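Local coordinates for protein glycine cleavage system transcriptional repressor, putative (Vibrio cholerae, PDB 1U8S) that is a putative transcriptional repressor of the glycine cleavage system, built from two ACT domains and probably acting in control of that pathway's genes, at residues B[23-37]-B[48-62]. Residues are numbered along the deposited sequence; the frame is centred on the assembly and turned at random.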
ATOM      1  N   VAL B  23      12.054   1.002 -11.002  1.00 56.28           N
ATOM      2  CA  VAL B  23      10.824   0.231 -11.095  1.00 54.50           C
ATOM      3  C   VAL B  23       9.812   0.885 -12.019  1.00 53.74           C
ATOM      4  O   VAL B  23       9.347   0.262 -12.973  1.00 53.15           O
ATOM      5  CB  VAL B  23      10.186   0.027  -9.723  1.00 54.76           C
ATOM      6  CG1 VAL B  23       8.902  -0.769  -9.869  1.00 56.11           C
ATOM      7  CG2 VAL B  23      11.155  -0.708  -8.813  1.00 55.01           C
ATOM      8  N   VAL B  24       9.463   2.137 -11.752  1.00 53.27           N
ATOM      9  CA  VAL B  24       8.494   2.817 -12.606  1.00 55.02           C
ATOM     10  C   VAL B  24       9.132   3.098 -13.957  1.00 55.68           C
ATOM     11  O   VAL B  24       8.447   3.256 -14.968  1.00 56.39           O
ATOM     12  CB  VAL B  24       8.015   4.165 -11.996  1.00 54.24           C
ATOM     13  CG1 VAL B  24       7.516   3.946 -10.583  1.00 54.19           C
ATOM     14  CG2 VAL B  24       9.135   5.187 -12.029  1.00 54.71           C
ATOM     15  N   ARG B  25      10.458   3.160 -13.953  1.00 56.21           N
ATOM     16  CA  ARG B  25      11.233   3.429 -15.155  1.00 56.15           C
ATOM     17  C   ARG B  25      11.093   2.249 -16.102  1.00 53.89           C
ATOM     18  O   ARG B  25      10.758   2.405 -17.276  1.00 52.94           O
ATOM     19  CB  ARG B  25      12.702   3.642 -14.771  1.00 58.88           C
ATOM     20  CG  ARG B  25      13.646   3.929 -15.920  1.00 62.57           C
ATOM     21  CD  ARG B  25      15.057   4.207 -15.405  1.00 65.69           C
ATOM     22  NE  ARG B  25      16.034   4.151 -16.486  1.00 68.55           N
ATOM     23  CZ  ARG B  25      16.274   3.064 -17.212  1.00 71.07           C
ATOM     24  NH1 ARG B  25      15.608   1.939 -16.970  1.00 72.30           N
ATOM     25  NH2 ARG B  25      17.174   3.096 -18.186  1.00 72.79           N
ATOM     26  N   LEU B  26      11.344   1.066 -15.563  1.00 52.06           N
ATOM     27  CA  LEU B  26      11.265  -0.169 -16.321  1.00 51.48           C
ATOM     28  C   LEU B  26       9.838  -0.396 -16.813  1.00 52.08           C
ATOM     29  O   LEU B  26       9.620  -0.798 -17.957  1.00 52.76           O
ATOM     30  CB  LEU B  26      11.725  -1.332 -15.433  1.00 49.31           C
ATOM     31  CG  LEU B  26      11.955  -2.708 -16.057  1.00 47.64           C
ATOM     32  CD1 LEU B  26      12.903  -3.503 -15.170  1.00 46.30           C
ATOM     33  CD2 LEU B  26      10.629  -3.431 -16.234  1.00 47.66           C
ATOM     34  N   VAL B  27       8.870  -0.120 -15.945  1.00 52.10           N
ATOM     35  CA  VAL B  27       7.460  -0.298 -16.277  1.00 53.16           C
ATOM     36  C   VAL B  27       6.942   0.671 -17.339  1.00 54.38           C
ATOM     37  O   VAL B  27       6.336   0.248 -18.333  1.00 55.51           O
ATOM     38  CB  VAL B  27       6.578  -0.173 -15.012  1.00 50.68           C
ATOM     39  CG1 VAL B  27       5.112  -0.166 -15.387  1.00 49.64           C
ATOM     40  CG2 VAL B  27       6.863  -1.332 -14.083  1.00 50.99           C
ATOM     41  N   THR B  28       7.167   1.965 -17.132  1.00 56.09           N
ATOM     42  CA  THR B  28       6.700   2.965 -18.087  1.00 57.97           C
ATOM     43  C   THR B  28       7.466   2.856 -19.398  1.00 59.18           C
ATOM     44  O   THR B  28       6.877   2.989 -20.472  1.00 59.35           O
ATOM     45  CB  THR B  28       6.858   4.395 -17.535  1.00 57.69           C
ATOM     46  OG1 THR B  28       8.235   4.637 -17.229  1.00 58.18           O
ATOM     47  CG2 THR B  28       6.019   4.571 -16.284  1.00 56.67           C
ATOM     48  N   GLN B  29       8.774   2.606 -19.301  1.00 60.27           N
ATOM     49  CA  GLN B  29       9.626   2.463 -20.483  1.00 61.40           C
ATOM     50  C   GLN B  29       9.366   1.139 -21.218  1.00 61.61           C
ATOM     51  O   GLN B  29      10.012   0.840 -22.224  1.00 62.75           O
ATOM     52  CB  GLN B  29      11.112   2.567 -20.094  1.00 62.66           C
ATOM     53  CG  GLN B  29      11.610   4.004 -19.882  1.00 65.35           C
ATOM     54  CD  GLN B  29      13.131   4.106 -19.786  1.00 67.26           C
ATOM     55  OE1 GLN B  29      13.856   3.417 -20.507  1.00 69.17           O
ATOM     56  NE2 GLN B  29      13.617   4.978 -18.907  1.00 66.77           N
ATOM     57  N   ALA B  30       8.420   0.354 -20.709  1.00 60.63           N
ATOM     58  CA  ALA B  30       8.058  -0.921 -21.322  1.00 59.14           C
ATOM     59  C   ALA B  30       6.778  -0.752 -22.137  1.00 58.34           C
ATOM     60  O   ALA B  30       6.359  -1.662 -22.853  1.00 58.40           O
ATOM     61  CB  ALA B  30       7.857  -1.985 -20.252  1.00 58.42           C
ATOM     62  N   GLY B  31       6.159   0.420 -22.013  1.00 57.72           N
ATOM     63  CA  GLY B  31       4.937   0.707 -22.742  1.00 56.16           C
ATOM     64  C   GLY B  31       3.679   0.558 -21.908  1.00 55.69           C
ATOM     65  O   GLY B  31       2.577   0.849 -22.371  1.00 56.05           O
ATOM     66  N   CYS B  32       3.839   0.111 -20.668  1.00 54.55           N
ATOM     67  CA  CYS B  32       2.694  -0.085 -19.798  1.00 52.61           C
ATOM     68  C   CYS B  32       2.274   1.164 -19.038  1.00 51.42           C
ATOM     69  O   CYS B  32       3.028   2.127 -18.912  1.00 51.93           O
ATOM     70  CB  CYS B  32       2.990  -1.204 -18.808  1.00 53.41           C
ATOM     71  SG  CYS B  32       3.455  -2.744 -19.599  1.00 54.99           S
ATOM     72  N   ASN B  33       1.046   1.134 -18.542  1.00 49.47           N
ATOM     73  CA  ASN B  33       0.496   2.230 -17.774  1.00 49.00           C
ATOM     74  C   ASN B  33       0.451   1.773 -16.337  1.00 49.60           C
ATOM     75  O   ASN B  33       0.310   0.580 -16.065  1.00 50.29           O
ATOM     76  CB  ASN B  33      -0.922   2.537 -18.232  1.00 49.42           C
ATOM     77  CG  ASN B  33      -0.963   3.122 -19.613  1.00 51.12           C
ATOM     78  OD1 ASN B  33      -0.638   4.296 -19.810  1.00 52.89           O
ATOM     79  ND2 ASN B  33      -1.346   2.308 -20.592  1.00 51.60           N
ATOM     80  N   ILE B  34       0.589   2.716 -15.412  1.00 47.72           N
ATOM     81  CA  ILE B  34       0.508   2.384 -14.005  1.00 45.38           C
ATOM     82  C   ILE B  34      -0.878   2.835 -13.561  1.00 45.05           C
ATOM     83  O   ILE B  34      -1.141   4.035 -13.432  1.00 44.54           O
ATOM     84  CB  ILE B  34       1.578   3.111 -13.191  1.00 45.04           C
ATOM     85  CG1 ILE B  34       2.962   2.706 -13.703  1.00 45.05           C
ATOM     86  CG2 ILE B  34       1.451   2.739 -11.719  1.00 43.64           C
ATOM     87  CD1 ILE B  34       4.091   3.484 -13.084  1.00 43.90           C
ATOM     88  N   ILE B  35      -1.765   1.863 -13.360  1.00 43.34           N
ATOM     89  CA  ILE B  35      -3.135   2.131 -12.936  1.00 41.59           C
ATOM     90  C   ILE B  35      -3.174   2.686 -11.520  1.00 41.26           C
ATOM     91  O   ILE B  35      -3.859   3.678 -11.238  1.00 40.83           O
ATOM     92  CB  ILE B  35      -3.986   0.845 -12.959  1.00 41.29           C
ATOM     93  CG1 ILE B  35      -3.992   0.244 -14.371  1.00 41.99           C
ATOM     94  CG2 ILE B  35      -5.392   1.142 -12.469  1.00 37.61           C
ATOM     95  CD1 ILE B  35      -4.622   1.135 -15.425  1.00 43.80           C
ATOM     96  N   ASP B  36      -2.436   2.031 -10.630  1.00 39.08           N
ATOM     97  CA  ASP B  36      -2.395   2.432  -9.235  1.00 37.64           C
ATOM     98  C   ASP B  36      -1.255   1.716  -8.540  1.00 35.65           C
ATOM     99  O   ASP B  36      -0.687   0.778  -9.092  1.00 36.03           O
ATOM    100  CB  ASP B  36      -3.720   2.075  -8.555  1.00 39.72           C
ATOM    101  CG  ASP B  36      -3.877   2.743  -7.216  1.00 40.80           C
ATOM    102  OD1 ASP B  36      -3.087   3.670  -6.923  1.00 44.05           O
ATOM    103  OD2 ASP B  36      -4.792   2.355  -6.467  1.00 41.10           O
ATOM    104  N   SER B  37      -0.914   2.151  -7.333  1.00 32.52           N
ATOM    105  CA  SER B  37       0.172   1.521  -6.601  1.00 31.92           C
ATOM    106  C   SER B  37       0.157   1.948  -5.155  1.00 32.46           C
ATOM    107  O   SER B  37      -0.558   2.874  -4.775  1.00 33.60           O
ATOM    108  CB  SER B  37       1.526   1.911  -7.205  1.00 31.64           C
ATOM    109  OG  SER B  37       1.759   3.300  -7.077  1.00 28.51           O
ATOM    110  N   LEU B  48       6.486  -2.270  -2.396  1.00 33.87           N
ATOM    111  CA  LEU B  48       5.606  -1.773  -3.447  1.00 32.49           C
ATOM    112  C   LEU B  48       4.510  -2.724  -3.966  1.00 32.89           C
ATOM    113  O   LEU B  48       4.775  -3.883  -4.291  1.00 29.94           O
ATOM    114  CB  LEU B  48       6.475  -1.349  -4.621  1.00 31.38           C
ATOM    115  CG  LEU B  48       5.772  -1.134  -5.944  1.00 31.37           C
ATOM    116  CD1 LEU B  48       5.313   0.294  -6.022  1.00 31.74           C
ATOM    117  CD2 LEU B  48       6.734  -1.432  -7.080  1.00 35.01           C
ATOM    118  N   LEU B  49       3.279  -2.217  -4.040  1.00 33.76           N
ATOM    119  CA  LEU B  49       2.162  -2.976  -4.601  1.00 34.24           C
ATOM    120  C   LEU B  49       1.884  -2.213  -5.869  1.00 34.04           C
ATOM    121  O   LEU B  49       1.828  -0.991  -5.832  1.00 35.04           O
ATOM    122  CB  LEU B  49       0.921  -2.916  -3.714  1.00 33.35           C
ATOM    123  CG  LEU B  49       1.059  -3.637  -2.379  1.00 36.37           C
ATOM    124  CD1 LEU B  49      -0.286  -3.649  -1.649  1.00 30.57           C
ATOM    125  CD2 LEU B  49       1.582  -5.067  -2.631  1.00 35.49           C
ATOM    126  N   MET B  50       1.725  -2.900  -6.992  1.00 35.23           N
ATOM    127  CA  MET B  50       1.463  -2.161  -8.218  1.00 37.30           C
ATOM    128  C   MET B  50       0.633  -2.935  -9.228  1.00 38.13           C
ATOM    129  O   MET B  50       0.710  -4.156  -9.308  1.00 39.96           O
ATOM    130  CB  MET B  50       2.781  -1.708  -8.852  1.00 36.55           C
ATOM    131  CG  MET B  50       2.619  -0.767 -10.025  1.00 36.46           C
ATOM    132  SD  MET B  50       4.215  -0.277 -10.747  1.00 41.76           S
ATOM    133  CE  MET B  50       4.647   1.156  -9.725  1.00 36.27           C
ATOM    134  N   LEU B  51      -0.175  -2.196  -9.981  1.00 38.33           N
ATOM    135  CA  LEU B  51      -1.051  -2.748 -11.009  1.00 38.62           C
ATOM    136  C   LEU B  51      -0.801  -1.998 -12.307  1.00 38.30           C
ATOM    137  O   LEU B  51      -1.031  -0.797 -12.394  1.00 37.19           O
ATOM    138  CB  LEU B  51      -2.518  -2.579 -10.602  1.00 37.10           C
ATOM    139  CG  LEU B  51      -3.508  -2.888 -11.725  1.00 35.26           C
ATOM    140  CD1 LEU B  51      -3.335  -4.338 -12.129  1.00 33.68           C
ATOM    141  CD2 LEU B  51      -4.934  -2.598 -11.281  1.00 33.66           C
ATOM    142  N   ILE B  52      -0.333  -2.709 -13.320  1.00 38.96           N
ATOM    143  CA  ILE B  52      -0.047  -2.074 -14.590  1.00 41.09           C
ATOM    144  C   ILE B  52      -0.867  -2.735 -15.681  1.00 43.00           C
ATOM    145  O   ILE B  52      -1.424  -3.809 -15.487  1.00 41.91           O
ATOM    146  CB  ILE B  52       1.463  -2.188 -14.954  1.00 40.88           C
ATOM    147  CG1 ILE B  52       1.846  -3.655 -15.144  1.00 39.50           C
ATOM    148  CG2 ILE B  52       2.328  -1.576 -13.844  1.00 38.49           C
ATOM    149  CD1 ILE B  52       3.298  -3.858 -15.551  1.00 41.38           C
ATOM    150  N   SER B  53      -0.942  -2.077 -16.829  1.00 46.20           N
ATOM    151  CA  SER B  53      -1.678  -2.603 -17.965  1.00 47.39           C
ATOM    152  C   SER B  53      -0.871  -2.279 -19.215  1.00 48.97           C
ATOM    153  O   SER B  53      -0.098  -1.325 -19.233  1.00 48.99           O
ATOM    154  CB  SER B  53      -3.057  -1.953 -18.054  1.00 46.28           C
ATOM    155  OG  SER B  53      -2.935  -0.574 -18.348  1.00 48.26           O
ATOM    156  N   GLY B  54      -1.044  -3.083 -20.253  1.00 51.69           N
ATOM    157  CA  GLY B  54      -0.331  -2.849 -21.493  1.00 53.62           C
ATOM    158  C   GLY B  54      -0.727  -3.907 -22.494  1.00 54.94           C
ATOM    159  O   GLY B  54      -1.622  -4.708 -22.233  1.00 54.89           O
ATOM    160  N   SER B  55      -0.073  -3.914 -23.645  1.00 56.08           N
ATOM    161  CA  SER B  55      -0.384  -4.912 -24.657  1.00 57.86           C
ATOM    162  C   SER B  55       0.167  -6.233 -24.138  1.00 59.14           C
ATOM    163  O   SER B  55       0.946  -6.255 -23.182  1.00 58.47           O
ATOM    164  CB  SER B  55       0.305  -4.570 -25.976  1.00 55.66           C
ATOM    165  OG  SER B  55       1.703  -4.758 -25.848  1.00 55.57           O
ATOM    166  N   PRO B  56      -0.238  -7.355 -24.750  1.00 60.34           N
ATOM    167  CA  PRO B  56       0.283  -8.635 -24.276  1.00 60.56           C
ATOM    168  C   PRO B  56       1.790  -8.645 -24.501  1.00 60.60           C
ATOM    169  O   PRO B  56       2.553  -9.232 -23.732  1.00 60.47           O
ATOM    170  CB  PRO B  56      -0.455  -9.647 -25.147  1.00 61.27           C
ATOM    171  CG  PRO B  56      -0.706  -8.879 -26.422  1.00 62.22           C
ATOM    172  CD  PRO B  56      -1.153  -7.545 -25.889  1.00 61.70           C
ATOM    173  N   SER B  57       2.215  -7.966 -25.560  1.00 61.09           N
ATOM    174  CA  SER B  57       3.633  -7.886 -25.888  1.00 61.01           C
ATOM    175  C   SER B  57       4.395  -7.102 -24.812  1.00 59.16           C
ATOM    176  O   SER B  57       5.410  -7.575 -24.286  1.00 58.84           O
ATOM    177  CB  SER B  57       3.809  -7.213 -27.258  1.00 62.87           C
ATOM    178  OG  SER B  57       5.183  -7.091 -27.606  1.00 66.17           O
ATOM    179  N   ASN B  58       3.891  -5.911 -24.483  1.00 56.77           N
ATOM    180  CA  ASN B  58       4.520  -5.047 -23.485  1.00 54.70           C
ATOM    181  C   ASN B  58       4.541  -5.622 -22.073  1.00 53.28           C
ATOM    182  O   ASN B  58       5.511  -5.452 -21.338  1.00 52.09           O
ATOM    183  CB  ASN B  58       3.838  -3.680 -23.482  1.00 54.48           C
ATOM    184  CG  ASN B  58       4.150  -2.877 -24.731  1.00 52.86           C
ATOM    185  OD1 ASN B  58       5.238  -2.987 -25.290  1.00 51.81           O
ATOM    186  ND2 ASN B  58       3.204  -2.055 -25.164  1.00 52.21           N
ATOM    187  N   ILE B  59       3.459  -6.293 -21.694  1.00 52.71           N
ATOM    188  CA  ILE B  59       3.372  -6.912 -20.388  1.00 50.88           C
ATOM    189  C   ILE B  59       4.467  -7.972 -20.302  1.00 52.66           C
ATOM    190  O   ILE B  59       5.214  -8.024 -19.323  1.00 53.78           O
ATOM    191  CB  ILE B  59       1.998  -7.574 -20.176  1.00 49.09           C
ATOM    192  CG1 ILE B  59       0.915  -6.499 -20.079  1.00 48.49           C
ATOM    193  CG2 ILE B  59       2.014  -8.414 -18.906  1.00 47.89           C
ATOM    194  CD1 ILE B  59       0.976  -5.679 -18.791  1.00 45.46           C
ATOM    195  N   THR B  60       4.573  -8.813 -21.328  1.00 52.32           N
ATOM    196  CA  THR B  60       5.603  -9.843 -21.328  1.00 53.00           C
ATOM    197  C   THR B  60       6.959  -9.170 -21.147  1.00 53.76           C
ATOM    198  O   THR B  60       7.817  -9.662 -20.408  1.00 53.33           O
ATOM    199  CB  THR B  60       5.602 -10.634 -22.644  1.00 53.06           C
ATOM    200  OG1 THR B  60       4.298 -11.186 -22.863  1.00 52.73           O
ATOM    201  CG2 THR B  60       6.616 -11.765 -22.588  1.00 51.58           C
ATOM    202  N   ARG B  61       7.144  -8.035 -21.820  1.00 55.25           N
ATOM    203  CA  ARG B  61       8.392  -7.287 -21.714  1.00 56.58           C
ATOM    204  C   ARG B  61       8.663  -6.964 -20.259  1.00 56.47           C
ATOM    205  O   ARG B  61       9.806  -7.006 -19.813  1.00 57.14           O
ATOM    206  CB  ARG B  61       8.316  -5.983 -22.501  1.00 57.61           C
ATOM    207  CG  ARG B  61       9.504  -5.058 -22.259  1.00 60.32           C
ATOM    208  CD  ARG B  61      10.778  -5.579 -22.912  1.00 64.32           C
ATOM    209  NE  ARG B  61      11.947  -4.766 -22.565  1.00 66.84           N
ATOM    210  CZ  ARG B  61      13.088  -4.766 -23.252  1.00 68.82           C
ATOM    211  NH1 ARG B  61      13.210  -5.535 -24.328  1.00 70.42           N
ATOM    212  NH2 ARG B  61      14.107  -4.001 -22.867  1.00 67.98           N
ATOM    213  N   VAL B  62       7.602  -6.637 -19.525  1.00 56.80           N
ATOM    214  CA  VAL B  62       7.713  -6.310 -18.109  1.00 56.81           C
ATOM    215  C   VAL B  62       7.904  -7.583 -17.288  1.00 58.41           C
ATOM    216  O   VAL B  62       8.661  -7.597 -16.316  1.00 59.51           O
ATOM    217  CB  VAL B  62       6.451  -5.574 -17.597  1.00 55.44           C
ATOM    218  CG1 VAL B  62       6.586  -5.263 -16.118  1.00 53.80           C
ATOM    219  CG2 VAL B  62       6.247  -4.302 -18.379  1.00 53.97           C
TER
HETATM  220  O   HOH W   1       0.886  -1.240 -24.061  1.00 42.15           O
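V27 CG1 meets I52 CG2 tip to tip at 3.5 Å, at the centre of the layer where the helices of an ACT domain, a βαββαβ ferredoxin-like fold, lie on their four-stranded antiparallel sheet. Toward one end of this core M50 crosses V24 at about a right angle, and the bend of its chain (chi3 -87°) puts CE between V24 CG1, I34 CG2 and the CB of S37. Toward the other, V62 CG2 of the second helix touches both A30 CB and C32 SG, 3.4 Å from each. C32 SG, turned anti to its own carbonyl carbon (chi1 -56°), also reaches I59 CD1 and, at 4.2 Å, G54 CA, so the link after the first helix is packed against both the strand end and helix 56-62.

Beneath, strands 33-37 and 48-54 pair antiparallel. N33 and S53 exchange two backbone bonds; then a beta bulge at I35 shifts the register, I35 N donating to L51 O (2.9 Å) while L51 N bonds D36 O instead. I35 CB and CG2 rest on L51 CD2 on the face turned away from the helices. Strand 33-42 is outermost within its chain, and I34 makes backbone bonds to the second subunit; S37 OG is hydrogen-bonded to L124 O, and N33 OD1 to T128 N, both of that second subunit.

At the polar edge G31 ends its helix in a Schellman motif, and S55 OG caps the next by accepting from N58 N. One water bridges the two helix ends: it donates to G31 O and accepts from S55 N and, at 2.7 Å, from N58 ND2.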